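Local coordinates for protein UDP-glucose 4-epimerase (Campylobacter jejuni subsp. jejuni serotype O:2, PDB 7K3P) that probably interconverts UDP-glucose and UDP-galactose, and their N-acetylated counterparts, by inverting the sugar at C4 with a bound NAD cofactor, at residues 46-51 against 70-75; 130-135 against 261-266; 224-229 against 296-301; 236-241 against 279-284. The protein carries 2 engineered substitutions. One frame throughout, in Å; residues are numbered along the deposited sequence.

Interaction 1 of 4, residues 46-51 against 70-75. With NAD (nicotinamide-adenine-dinucleotide), chain C.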
# COMPACT_ATOMS: atom_id res chain seq x y z
N LEU A 46 21.51 -10.96 -1.72
CA LEU A 46 21.43 -9.88 -0.73
C LEU A 46 20.63 -10.33 0.49
O LEU A 46 19.54 -10.89 0.36
CB LEU A 46 20.80 -8.62 -1.34
CG LEU A 46 20.55 -7.43 -0.40
CD1 LEU A 46 20.60 -6.12 -1.17
CD2 LEU A 46 19.19 -7.56 0.30
N ASP A 47 21.17 -10.09 1.68
CA ASP A 47 20.49 -10.46 2.91
C ASP A 47 21.15 -9.75 4.08
O ASP A 47 22.38 -9.64 4.11
CB ASP A 47 20.57 -11.97 3.10
CG ASP A 47 19.46 -12.51 3.97
OD1 ASP A 47 19.42 -12.14 5.16
OD2 ASP A 47 18.64 -13.33 3.48
N ASN A 48 20.35 -9.26 5.03
CA ASN A 48 20.89 -8.56 6.19
C ASN A 48 21.14 -9.53 7.33
O ASN A 48 21.51 -9.13 8.43
CB ASN A 48 19.96 -7.42 6.63
CG ASN A 48 18.65 -7.91 7.24
OD1 ASN A 48 18.34 -9.10 7.19
ND2 ASN A 48 17.90 -7.00 7.84
N LEU A 49 20.92 -10.82 7.06
CA LEU A 49 21.13 -11.87 8.05
C LEU A 49 20.32 -11.67 9.35
O LEU A 49 20.71 -12.13 10.42
CB LEU A 49 22.63 -12.05 8.34
CG LEU A 49 23.49 -12.42 7.12
CD1 LEU A 49 24.99 -12.54 7.45
CD2 LEU A 49 22.99 -13.71 6.47
N SER A 50 19.18 -10.98 9.26
CA SER A 50 18.30 -10.82 10.42
C SER A 50 17.65 -12.14 10.85
O SER A 50 17.44 -12.37 12.04
CB SER A 50 17.21 -9.78 10.13
OG SER A 50 16.53 -10.07 8.93
N LYS A 51 17.31 -12.99 9.89
CA LYS A 51 16.74 -14.30 10.21
C LYS A 51 17.62 -15.31 9.52
O LYS A 51 17.84 -16.42 10.03
CB LYS A 51 15.30 -14.44 9.71
CG LYS A 51 14.24 -13.64 10.47
CD LYS A 51 13.66 -14.42 11.65
CE LYS A 51 12.98 -15.71 11.20
NZ LYS A 51 12.43 -16.51 12.35
N GLU A 70 26.00 -8.49 2.21
CA GLU A 70 25.38 -8.36 3.52
C GLU A 70 24.88 -6.92 3.69
O GLU A 70 25.57 -6.07 4.25
CB GLU A 70 26.35 -8.74 4.65
CG GLU A 70 25.71 -8.68 6.04
CD GLU A 70 26.65 -9.13 7.15
OE1 GLU A 70 27.79 -9.53 6.84
OE2 GLU A 70 26.24 -9.09 8.33
N GLN A 71 23.67 -6.68 3.18
CA GLN A 71 23.09 -5.34 3.07
C GLN A 71 21.62 -5.34 3.47
O GLN A 71 20.88 -6.29 3.18
CB GLN A 71 23.15 -4.87 1.62
CG GLN A 71 24.53 -4.84 1.03
CD GLN A 71 24.62 -3.81 -0.05
OE1 GLN A 71 23.65 -3.09 -0.33
NE2 GLN A 71 25.80 -3.71 -0.68
N ASP A 72 21.19 -4.23 4.06
CA ASP A 72 19.81 -4.09 4.46
C ASP A 72 19.04 -3.27 3.41
O ASP A 72 19.50 -2.21 2.97
CB ASP A 72 19.72 -3.42 5.83
CG ASP A 72 18.38 -3.63 6.49
OD1 ASP A 72 17.36 -3.35 5.83
OD2 ASP A 72 18.36 -4.07 7.65
N LEU A 73 17.89 -3.79 3.00
CA LEU A 73 17.04 -3.11 2.02
C LEU A 73 16.52 -1.76 2.52
O LEU A 73 16.04 -0.96 1.72
CB LEU A 73 15.85 -4.01 1.64
CG LEU A 73 16.21 -5.27 0.84
CD1 LEU A 73 15.00 -6.20 0.72
CD2 LEU A 73 16.74 -4.86 -0.55
N SER A 74 16.57 -1.51 3.83
CA SER A 74 16.12 -0.20 4.35
C SER A 74 17.14 0.92 4.11
O SER A 74 16.81 2.10 4.25
CB SER A 74 15.77 -0.28 5.84
OG SER A 74 16.93 -0.57 6.59
N ASP A 75 18.37 0.56 3.75
CA ASP A 75 19.38 1.56 3.37
C ASP A 75 19.19 1.82 1.88
O ASP A 75 19.81 1.13 1.04
CB ASP A 75 20.80 1.03 3.68
CG ASP A 75 21.91 1.84 2.99
OD1 ASP A 75 21.65 2.97 2.53
OD2 ASP A 75 23.05 1.32 2.89
PA NAD C . 12.77 -16.12 5.75
O1A NAD C . 12.67 -15.27 6.99
O2A NAD C . 13.50 -17.40 6.03
O5B NAD C . 13.57 -15.37 4.61
C5B NAD C . 13.61 -13.97 4.64
C4B NAD C . 14.98 -13.51 4.38
O4B NAD C . 15.02 -12.15 4.05
C3B NAD C . 15.90 -13.71 5.63
O3B NAD C . 17.15 -14.46 5.42
C2B NAD C . 16.02 -12.28 6.21
O2B NAD C . 17.19 -12.08 6.89
C1B NAD C . 15.93 -11.49 4.94
N9A NAD C . 15.53 -10.10 5.18
C8A NAD C . 14.44 -9.67 5.84
N7A NAD C . 14.41 -8.33 5.88
C5A NAD C . 15.49 -7.85 5.24
C6A NAD C . 15.99 -6.56 4.98
N6A NAD C . 15.25 -5.40 5.43
N1A NAD C . 17.13 -6.41 4.28
C2A NAD C . 17.83 -7.47 3.84
N3A NAD C . 17.39 -8.75 4.09
C4A NAD C . 16.24 -8.96 4.78
O3 NAD C . 11.29 -16.39 5.23
PN NAD C . 10.94 -17.45 4.12
O1N NAD C . 12.19 -17.94 3.42
O2N NAD C . 10.24 -18.60 4.80
O5D NAD C . 9.96 -16.76 3.09
C5D NAD C . 10.52 -15.91 2.11
C4D NAD C . 9.45 -15.19 1.32
O4D NAD C . 8.44 -16.08 0.89
C3D NAD C . 8.81 -14.01 2.05
O3D NAD C . 8.59 -12.99 1.16
C2D NAD C . 7.49 -14.48 2.48
O2D NAD C . 6.55 -13.49 2.64
C1D NAD C . 7.16 -15.52 1.38
N1N NAD C . 6.16 -16.61 1.78
C2N NAD C . 6.62 -17.53 2.71
C3N NAD C . 5.78 -18.55 3.13
C7N NAD C . 6.26 -19.56 4.14
O7N NAD C . 7.38 -19.49 4.63
N7N NAD C . 5.39 -20.61 4.53
C4N NAD C . 4.50 -18.64 2.60
C5N NAD C . 4.06 -17.72 1.68
C6N NAD C . 4.89 -16.68 1.25
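The D72 carboxylate has two jobs: OD1 is gripped by S74 N at 2.8 Å and by the adenine nitrogen N6A of NAD at 3.0 Å, while OD2 takes N48 ND2 of the facing loop at 3.0 Å. The S74 bond closes an Asx turn inside the type I turn D72-D75. The N48 bond is nearly straight (166°). D72 OD2 lies in the plane of the N48 amide. The donor comes from above the carboxylate plane, and the two flat groups are 81° apart. N48 has its CG between backbone N and carbonyl carbon (chi1 70°). This lays the amide over a face of the adenine, with N48 ND2 3.5 Å from NAD C6A. S50 N and S50 OG both donate to N48 OD1 and fix its rotation. The site is that of a Rossmann fold: an acidic residue just after the second strand, D47, holds the adenosine ribose. NAD O3B donates to D47 OD2 at 2.7 Å, and A25 N of the glycine-rich turn reaches the same oxygen. K51 N donates to NAD O2B, and L73 N meets NAD N1A at 3.0 Å. On the side of the adenine away from N48, beyond its C2A/N1A edge, L46 CD2 touches L73 CD2 at 3.7 Å. A weak bond from Q71 N to D47 O joins the backbones. On the outer side, L49 CD1 lies 3.8 Å from E70 OE2.

Interaction 2 of 4, residues 130-135 against 261-266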
# COMPACT_ATOMS: atom_id res chain seq x y z
N VAL A 130 16.63 -3.11 -14.34
CA VAL A 130 16.32 -4.46 -13.91
C VAL A 130 14.88 -4.65 -14.33
O VAL A 130 13.96 -4.05 -13.73
CB VAL A 130 16.47 -4.66 -12.40
CG1 VAL A 130 16.33 -6.13 -12.07
CG2 VAL A 130 17.84 -4.16 -11.93
N ASN A 131 14.67 -5.42 -15.39
CA ASN A 131 13.36 -5.44 -16.03
C ASN A 131 12.60 -6.76 -15.87
O ASN A 131 11.55 -6.96 -16.49
CB ASN A 131 13.47 -5.01 -17.49
CG ASN A 131 13.42 -3.50 -17.65
OD1 ASN A 131 12.63 -2.83 -16.98
ND2 ASN A 131 14.25 -2.95 -18.53
N LYS A 132 13.14 -7.65 -15.06
CA LYS A 132 12.42 -8.85 -14.64
C LYS A 132 12.42 -8.92 -13.12
O LYS A 132 13.49 -8.96 -12.49
CB LYS A 132 13.06 -10.10 -15.26
CG LYS A 132 12.90 -10.15 -16.80
CD LYS A 132 13.80 -11.21 -17.41
CE LYS A 132 13.67 -11.18 -18.94
NZ LYS A 132 14.53 -12.22 -19.54
N PHE A 133 11.23 -8.93 -12.53
CA PHE A 133 11.09 -8.90 -11.07
C PHE A 133 10.21 -10.07 -10.61
O PHE A 133 9.02 -10.11 -10.92
CB PHE A 133 10.43 -7.56 -10.67
CG PHE A 133 10.55 -7.23 -9.20
CD1 PHE A 133 9.91 -8.01 -8.24
CD2 PHE A 133 11.27 -6.12 -8.79
CE1 PHE A 133 10.01 -7.70 -6.88
CE2 PHE A 133 11.38 -5.79 -7.44
CZ PHE A 133 10.74 -6.58 -6.48
N ILE A 134 10.79 -11.04 -9.91
CA ILE A 134 9.97 -12.14 -9.38
C ILE A 134 9.69 -11.85 -7.91
O ILE A 134 10.62 -11.70 -7.09
CB ILE A 134 10.61 -13.53 -9.64
CG1 ILE A 134 10.65 -13.84 -11.15
CG2 ILE A 134 9.80 -14.63 -8.95
CD1 ILE A 134 11.92 -13.45 -11.81
N PHE A 135 8.40 -11.71 -7.57
CA PHE A 135 8.00 -11.31 -6.21
C PHE A 135 7.32 -12.45 -5.46
O PHE A 135 6.30 -12.99 -5.93
CB PHE A 135 7.08 -10.10 -6.28
CG PHE A 135 6.61 -9.60 -4.93
CD1 PHE A 135 7.51 -9.41 -3.89
CD2 PHE A 135 5.26 -9.28 -4.73
CE1 PHE A 135 7.07 -8.93 -2.64
CE2 PHE A 135 4.82 -8.80 -3.49
CZ PHE A 135 5.73 -8.62 -2.45
N TYR A 261 9.74 -18.13 -17.34
CA TYR A 261 8.51 -17.67 -17.99
C TYR A 261 8.60 -16.24 -18.50
O TYR A 261 8.02 -15.91 -19.55
CB TYR A 261 7.30 -17.84 -17.04
CG TYR A 261 6.07 -17.07 -17.47
CD1 TYR A 261 5.88 -15.77 -17.06
CD2 TYR A 261 5.10 -17.66 -18.30
CE1 TYR A 261 4.77 -15.05 -17.45
CE2 TYR A 261 3.97 -16.94 -18.70
CZ TYR A 261 3.82 -15.63 -18.27
OH TYR A 261 2.74 -14.87 -18.62
N LEU A 262 9.29 -15.36 -17.77
CA LEU A 262 9.38 -13.94 -18.17
C LEU A 262 10.28 -13.68 -19.40
O LEU A 262 10.36 -12.54 -19.89
CB LEU A 262 9.81 -13.05 -16.99
CG LEU A 262 8.76 -12.73 -15.90
CD1 LEU A 262 9.33 -11.75 -14.86
CD2 LEU A 262 7.49 -12.15 -16.51
N LYS A 263 10.97 -14.71 -19.89
CA LYS A 263 11.81 -14.54 -21.09
C LYS A 263 10.99 -14.09 -22.31
O LYS A 263 11.35 -13.12 -22.97
CB LYS A 263 12.58 -15.82 -21.43
CG LYS A 263 13.80 -16.07 -20.54
CD LYS A 263 14.71 -17.18 -21.09
CE LYS A 263 15.16 -16.89 -22.53
NZ LYS A 263 16.18 -17.86 -23.03
N GLU A 264 9.89 -14.78 -22.59
CA GLU A 264 9.11 -14.49 -23.80
C GLU A 264 7.70 -14.06 -23.47
O GLU A 264 6.90 -13.76 -24.36
CB GLU A 264 9.03 -15.73 -24.69
CG GLU A 264 10.29 -16.59 -24.72
CD GLU A 264 11.32 -16.06 -25.68
OE1 GLU A 264 11.09 -14.96 -26.25
OE2 GLU A 264 12.36 -16.73 -25.87
N ASN A 265 7.37 -14.05 -22.18
CA ASN A 265 6.00 -13.79 -21.79
C ASN A 265 5.85 -12.52 -20.98
O ASN A 265 6.82 -12.00 -20.43
CB ASN A 265 5.44 -15.00 -21.04
CG ASN A 265 5.39 -16.23 -21.92
OD1 ASN A 265 4.57 -16.30 -22.83
ND2 ASN A 265 6.28 -17.19 -21.67
N GLU A 266 4.62 -12.01 -20.94
CA GLU A 266 4.34 -10.75 -20.27
C GLU A 266 4.19 -10.94 -18.76
O GLU A 266 4.30 -12.07 -18.25
CB GLU A 266 3.09 -10.10 -20.87
CG GLU A 266 3.32 -9.51 -22.25
CD GLU A 266 4.29 -8.34 -22.24
OE1 GLU A 266 3.82 -7.18 -22.19
OE2 GLU A 266 5.53 -8.57 -22.29
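Strand 132-135 passes the loop 261-266 at a distance, with the closest CA atoms, those of K132 and L262, 6.9 Å apart. Side chains bridge the gap, partly onto backbone atoms. L262 and K132 supply most of the contact; L262 does so largely with CD1. This methyl reaches both K132 CB and the backbone of F133, 4.1 Å from F133 N. The same methyl meets I134 CD1 at 4.3 Å. I134 also packs on H255, A258 and L259 of helix 248-261, and L262 touches C186 of the next strand.

K132 has CG beside its backbone N (chi1 -67°) and an extended chain beyond. This carries CE past the carbonyl of L262, 3.7 Å from L262 O, and sets NZ near the backbone of K263, 3.9 Å from K263 CA. The two ammonium groups stay well apart, at 6.8 Å between K132 NZ and K263 NZ. The L262 carbonyl has its own donor in K184 NZ, which also binds N265 O.

The loop is held in shape from within. N265 ND2 bonds to Y261 O at 3.0 Å, on a lone pair in the carbonyl plane, and N265 CB sits over one face of the Y261 ring. F270 meets that ring edge-to-face. The arrangement belongs to the alpha/beta/alpha sandwich of the Rossmann domain: the loop joins helix 248-261 to edge strand 268-271, and L262, just past that helix, packs against the parallel sheet.

Interaction 3 of 4, residues 224-229 against 296-301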
# COMPACT_ATOMS: atom_id res chain seq x y z
N ARG A 224 5.29 -29.00 21.37
CA ARG A 224 3.89 -28.72 21.63
C ARG A 224 3.27 -29.97 22.23
O ARG A 224 3.53 -31.09 21.77
CB ARG A 224 3.19 -28.33 20.33
CG ARG A 224 1.70 -28.08 20.47
CD ARG A 224 1.09 -27.73 19.12
NE ARG A 224 1.62 -26.47 18.60
CZ ARG A 224 1.10 -25.27 18.86
NH1 ARG A 224 0.04 -25.17 19.64
NH2 ARG A 224 1.64 -24.18 18.34
N ASP A 225 2.46 -29.79 23.26
CA ASP A 225 1.99 -30.91 24.06
C ASP A 225 0.95 -31.76 23.33
O ASP A 225 1.03 -32.99 23.33
CB ASP A 225 1.42 -30.39 25.37
CG ASP A 225 1.09 -31.49 26.34
OD1 ASP A 225 1.80 -32.52 26.33
OD2 ASP A 225 0.11 -31.33 27.11
N LYS A 226 -0.03 -31.09 22.73
CA LYS A 226 -1.13 -31.79 22.06
C LYS A 226 -1.43 -31.17 20.70
O LYS A 226 -1.10 -30.01 20.45
CB LYS A 226 -2.39 -31.76 22.94
CG LYS A 226 -2.41 -32.79 24.07
CD LYS A 226 -3.83 -33.15 24.52
CE LYS A 226 -4.35 -32.22 25.61
NZ LYS A 226 -5.76 -32.56 26.01
N LEU A 227 -2.06 -31.95 19.83
CA LEU A 227 -2.58 -31.46 18.56
C LEU A 227 -4.09 -31.71 18.55
O LEU A 227 -4.53 -32.83 18.81
CB LEU A 227 -1.91 -32.18 17.38
CG LEU A 227 -2.25 -31.79 15.94
CD1 LEU A 227 -1.17 -32.29 14.98
CD2 LEU A 227 -3.61 -32.33 15.51
N PHE A 228 -4.88 -30.68 18.26
CA PHE A 228 -6.32 -30.85 18.25
C PHE A 228 -6.86 -30.95 16.83
O PHE A 228 -6.51 -30.14 15.97
CB PHE A 228 -7.00 -29.70 18.99
CG PHE A 228 -6.95 -29.81 20.49
CD1 PHE A 228 -7.72 -30.76 21.16
CD2 PHE A 228 -6.15 -28.96 21.24
CE1 PHE A 228 -7.68 -30.86 22.55
CE2 PHE A 228 -6.11 -29.05 22.63
CZ PHE A 228 -6.88 -30.00 23.28
N ILE A 229 -7.71 -31.94 16.57
CA ILE A 229 -8.45 -31.98 15.32
C ILE A 229 -9.80 -31.32 15.54
O ILE A 229 -10.65 -31.88 16.24
CB ILE A 229 -8.71 -33.40 14.84
CG1 ILE A 229 -7.41 -34.21 14.77
CG2 ILE A 229 -9.38 -33.38 13.47
CD1 ILE A 229 -7.61 -35.60 14.19
N LYS A 296 0.49 -36.72 21.18
CA LYS A 296 -0.91 -36.66 21.60
C LYS A 296 -1.81 -35.87 20.65
O LYS A 296 -1.59 -34.68 20.41
CB LYS A 296 -1.02 -36.06 23.01
CG LYS A 296 -0.26 -36.83 24.09
CD LYS A 296 -0.58 -36.32 25.50
CE LYS A 296 0.03 -34.94 25.76
NZ LYS A 296 1.52 -34.95 25.65
N VAL A 297 -2.84 -36.54 20.11
CA VAL A 297 -3.89 -35.85 19.36
C VAL A 297 -5.29 -36.13 19.90
O VAL A 297 -5.61 -37.27 20.28
CB VAL A 297 -3.82 -36.11 17.82
CG1 VAL A 297 -2.68 -37.05 17.48
CG2 VAL A 297 -5.15 -36.61 17.29
N GLU A 298 -6.12 -35.08 19.95
CA GLU A 298 -7.47 -35.19 20.48
C GLU A 298 -8.50 -34.63 19.51
O GLU A 298 -8.28 -33.58 18.89
CB GLU A 298 -7.59 -34.47 21.82
CG GLU A 298 -8.38 -35.24 22.87
CD GLU A 298 -7.55 -36.31 23.54
OE1 GLU A 298 -6.59 -35.94 24.25
OE2 GLU A 298 -7.85 -37.51 23.35
N LEU A 299 -9.62 -35.33 19.39
CA LEU A 299 -10.74 -34.88 18.58
C LEU A 299 -11.44 -33.73 19.28
O LEU A 299 -11.73 -33.81 20.47
CB LEU A 299 -11.72 -36.03 18.40
CG LEU A 299 -11.97 -36.53 16.98
CD1 LEU A 299 -10.64 -36.88 16.33
CD2 LEU A 299 -12.90 -37.73 16.98
N ALA A 300 -11.71 -32.66 18.54
CA ALA A 300 -12.50 -31.55 19.07
C ALA A 300 -13.65 -31.28 18.13
O ALA A 300 -13.66 -31.77 16.99
CB ALA A 300 -11.64 -30.31 19.23
N PRO A 301 -14.63 -30.49 18.58
CA PRO A 301 -15.75 -30.10 17.72
C PRO A 301 -15.27 -29.23 16.57
O PRO A 301 -14.16 -28.70 16.62
CB PRO A 301 -16.63 -29.25 18.65
CG PRO A 301 -16.28 -29.73 20.05
CD PRO A 301 -14.80 -30.00 19.96
O HOH W 1 2.72 -35.64 22.67
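D225 sets its carboxylate opposite its backbone N (chi1 -172°), and the K296 chain turns twice near its end (chi3 -71°, chi4 -61°), so that the ammonium group curls back onto D225. K296 NZ forms a salt bridge with D225 OD1 at 2.5 Å, a short value that is better not taken too exactly. The donor comes from above the carboxylate plane. The same nitrogen also bonds to D225 O, at 3.1 Å. A water links D225 O with K296 N, so the start of the pair is tied by charge, backbone and solvent together.

From there strands 226-229 and 296-300 run parallel. Four backbone bonds join them. L227 N bonds to K296 O and E298 N to L227 O. Next I229 N reaches E298 O, and A300 N meets I229 O at 2.6 Å. They form a two-stranded parallel sheet, and helix 280-291 leads into its second strand. L227, I229 and V297 face that helix, where L227 and I229 pack on I284. I229 CD1 touches two neighbours, 4.1 Å from V297 CG2 and 3.9 Å from L299 CD1. L227 also packs on V215 and C219 of helix 212-220.

The other face carries K226, F228, K296 and E298. E298 CB lies 3.7 Å from F228 CE1. K226 bends at chi3 and points NZ at E298 OE1, a long salt bridge of 3.9 Å. Further along, A300 CB lies obliquely to the F228 ring, 4.4 Å from F228 CD1.

Interaction 4 of 4, residues 236-241 against 279-284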
# COMPACT_ATOMS: atom_id res chain seq x y z
N THR A 236 -15.53 -34.13 3.41
CA THR A 236 -14.25 -34.39 2.76
C THR A 236 -13.98 -35.88 2.80
O THR A 236 -14.70 -36.62 3.46
CB THR A 236 -13.08 -33.69 3.48
OG1 THR A 236 -12.95 -34.22 4.81
CG2 THR A 236 -13.27 -32.18 3.54
N LYS A 237 -12.92 -36.30 2.11
CA LYS A 237 -12.49 -37.69 2.07
C LYS A 237 -12.57 -38.39 3.43
O LYS A 237 -13.30 -39.37 3.59
CB LYS A 237 -11.07 -37.81 1.45
CG LYS A 237 -9.98 -36.91 2.09
CD LYS A 237 -8.75 -36.63 1.15
CE LYS A 237 -9.05 -35.54 0.08
NZ LYS A 237 -7.85 -34.97 -0.67
N ASP A 238 -11.85 -37.86 4.42
CA ASP A 238 -11.82 -38.50 5.74
C ASP A 238 -12.55 -37.70 6.84
O ASP A 238 -12.38 -38.00 8.03
CB ASP A 238 -10.38 -38.82 6.16
CG ASP A 238 -9.53 -37.56 6.33
OD1 ASP A 238 -10.08 -36.47 6.57
OD2 ASP A 238 -8.29 -37.67 6.24
N GLY A 239 -13.33 -36.70 6.46
CA GLY A 239 -14.06 -35.90 7.42
C GLY A 239 -13.28 -34.77 8.09
O GLY A 239 -13.86 -33.98 8.83
N THR A 240 -11.97 -34.68 7.85
CA THR A 240 -11.17 -33.61 8.44
C THR A 240 -10.84 -32.52 7.42
O THR A 240 -11.06 -32.71 6.21
CB THR A 240 -9.87 -34.13 9.10
OG1 THR A 240 -9.00 -34.70 8.11
CG2 THR A 240 -10.19 -35.18 10.17
N CYS A 241 -10.34 -31.38 7.89
CA CYS A 241 -10.06 -30.23 7.02
C CYS A 241 -8.96 -30.53 6.00
O CYS A 241 -8.01 -31.25 6.29
CB CYS A 241 -9.68 -28.99 7.86
SG CYS A 241 -11.15 -28.21 8.62
N SER A 279 -5.25 -33.63 4.18
CA SER A 279 -6.17 -33.53 5.31
C SER A 279 -5.40 -33.53 6.63
O SER A 279 -4.22 -33.88 6.67
CB SER A 279 -7.19 -34.68 5.28
OG SER A 279 -6.59 -35.89 5.70
N VAL A 280 -6.08 -33.11 7.70
CA VAL A 280 -5.49 -33.09 9.04
C VAL A 280 -5.08 -34.49 9.43
O VAL A 280 -4.01 -34.71 10.01
CB VAL A 280 -6.50 -32.56 10.08
CG1 VAL A 280 -5.91 -32.63 11.48
CG2 VAL A 280 -6.92 -31.11 9.74
N LYS A 281 -5.95 -35.44 9.13
CA LYS A 281 -5.74 -36.84 9.46
C LYS A 281 -4.53 -37.40 8.69
O LYS A 281 -3.68 -38.10 9.26
CB LYS A 281 -7.00 -37.62 9.09
CG LYS A 281 -7.32 -38.80 9.99
CD LYS A 281 -8.59 -39.52 9.51
CE LYS A 281 -8.73 -40.92 10.14
NZ LYS A 281 -10.09 -41.52 9.96
N GLU A 282 -4.43 -37.06 7.41
CA GLU A 282 -3.28 -37.49 6.60
C GLU A 282 -1.96 -36.96 7.18
O GLU A 282 -1.00 -37.72 7.35
CB GLU A 282 -3.47 -37.05 5.15
CG GLU A 282 -4.53 -37.87 4.39
CD GLU A 282 -4.94 -37.24 3.06
OE1 GLU A 282 -4.62 -36.04 2.86
OE2 GLU A 282 -5.58 -37.93 2.23
N VAL A 283 -1.93 -35.67 7.49
CA VAL A 283 -0.73 -35.04 8.01
C VAL A 283 -0.31 -35.66 9.35
O VAL A 283 0.88 -35.87 9.61
CB VAL A 283 -0.91 -33.51 8.15
CG1 VAL A 283 0.24 -32.90 8.92
CG2 VAL A 283 -1.04 -32.87 6.76
N ILE A 284 -1.29 -35.94 10.20
CA ILE A 284 -0.98 -36.57 11.49
C ILE A 284 -0.35 -37.95 11.28
O ILE A 284 0.73 -38.24 11.82
CB ILE A 284 -2.23 -36.68 12.37
CG1 ILE A 284 -2.61 -35.29 12.89
CG2 ILE A 284 -1.97 -37.64 13.53
CD1 ILE A 284 -4.02 -35.19 13.43
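Side-chain hydrogen bonds carry this contact. S279 OG donates to D238 OD2 at 2.5 Å, on the syn side and close to the carboxylate plane. D238 OD1 accepts twice, from T240 N and from T240 OG1 at 2.6 Å; the first closes an Asx turn. With chi1 at 64°, D238 folds its carboxylate over its own loop and within reach of both hydroxyls.

Helix-end bonds come next. Loop 236-241, which leads into strand 242-246, packs against the N-terminal end of helix 280-291. T240 OG1 accepts K281 N at 3.3 Å, fairly straight at 164°. S279 is the N-cap: its OG accepts E282 N at 3.0 Å, and E282 OE1 accepts S279 N at 2.8 Å, which makes a capping box. C241 O takes V280 N in a weak bond.

Apolar and alkyl contacts are fewer. C241 CB meets V280 CG2 at 4.0 Å. The K281 chain slides past D238 in the opposite direction, with K281 CB 3.1 Å from D238 OD2.

S279 and T240 each donate a proton to D238 and accept an N-H of the first turn of the helix. The carboxylate probably carries a negative charge, which the helix N-terminus would favour.

How the interactions relate
Interaction 1 closes along the chain before the others open. It and interaction 2 both belong to the parallel Rossmann sheet, with centres about 24 Å apart: interaction 1 follows strands 42-46 and 67-69, whereas interaction 2 joins strand 132-136 to the loop before edge strand 268-271. Interactions 3 and 4 lie about 38 to 44 Å from these two, centre to centre. They are neighbours at helix 280-291, with centres about 13 Å apart, and I229 packs on T240 and V280. The segments of interaction 4 fall between those of interaction 3. Those of interaction 2 alternate with both, so the chain leaves the Rossmann sheet and returns. The sheet and this smaller region are apart in space but interwoven in sequence.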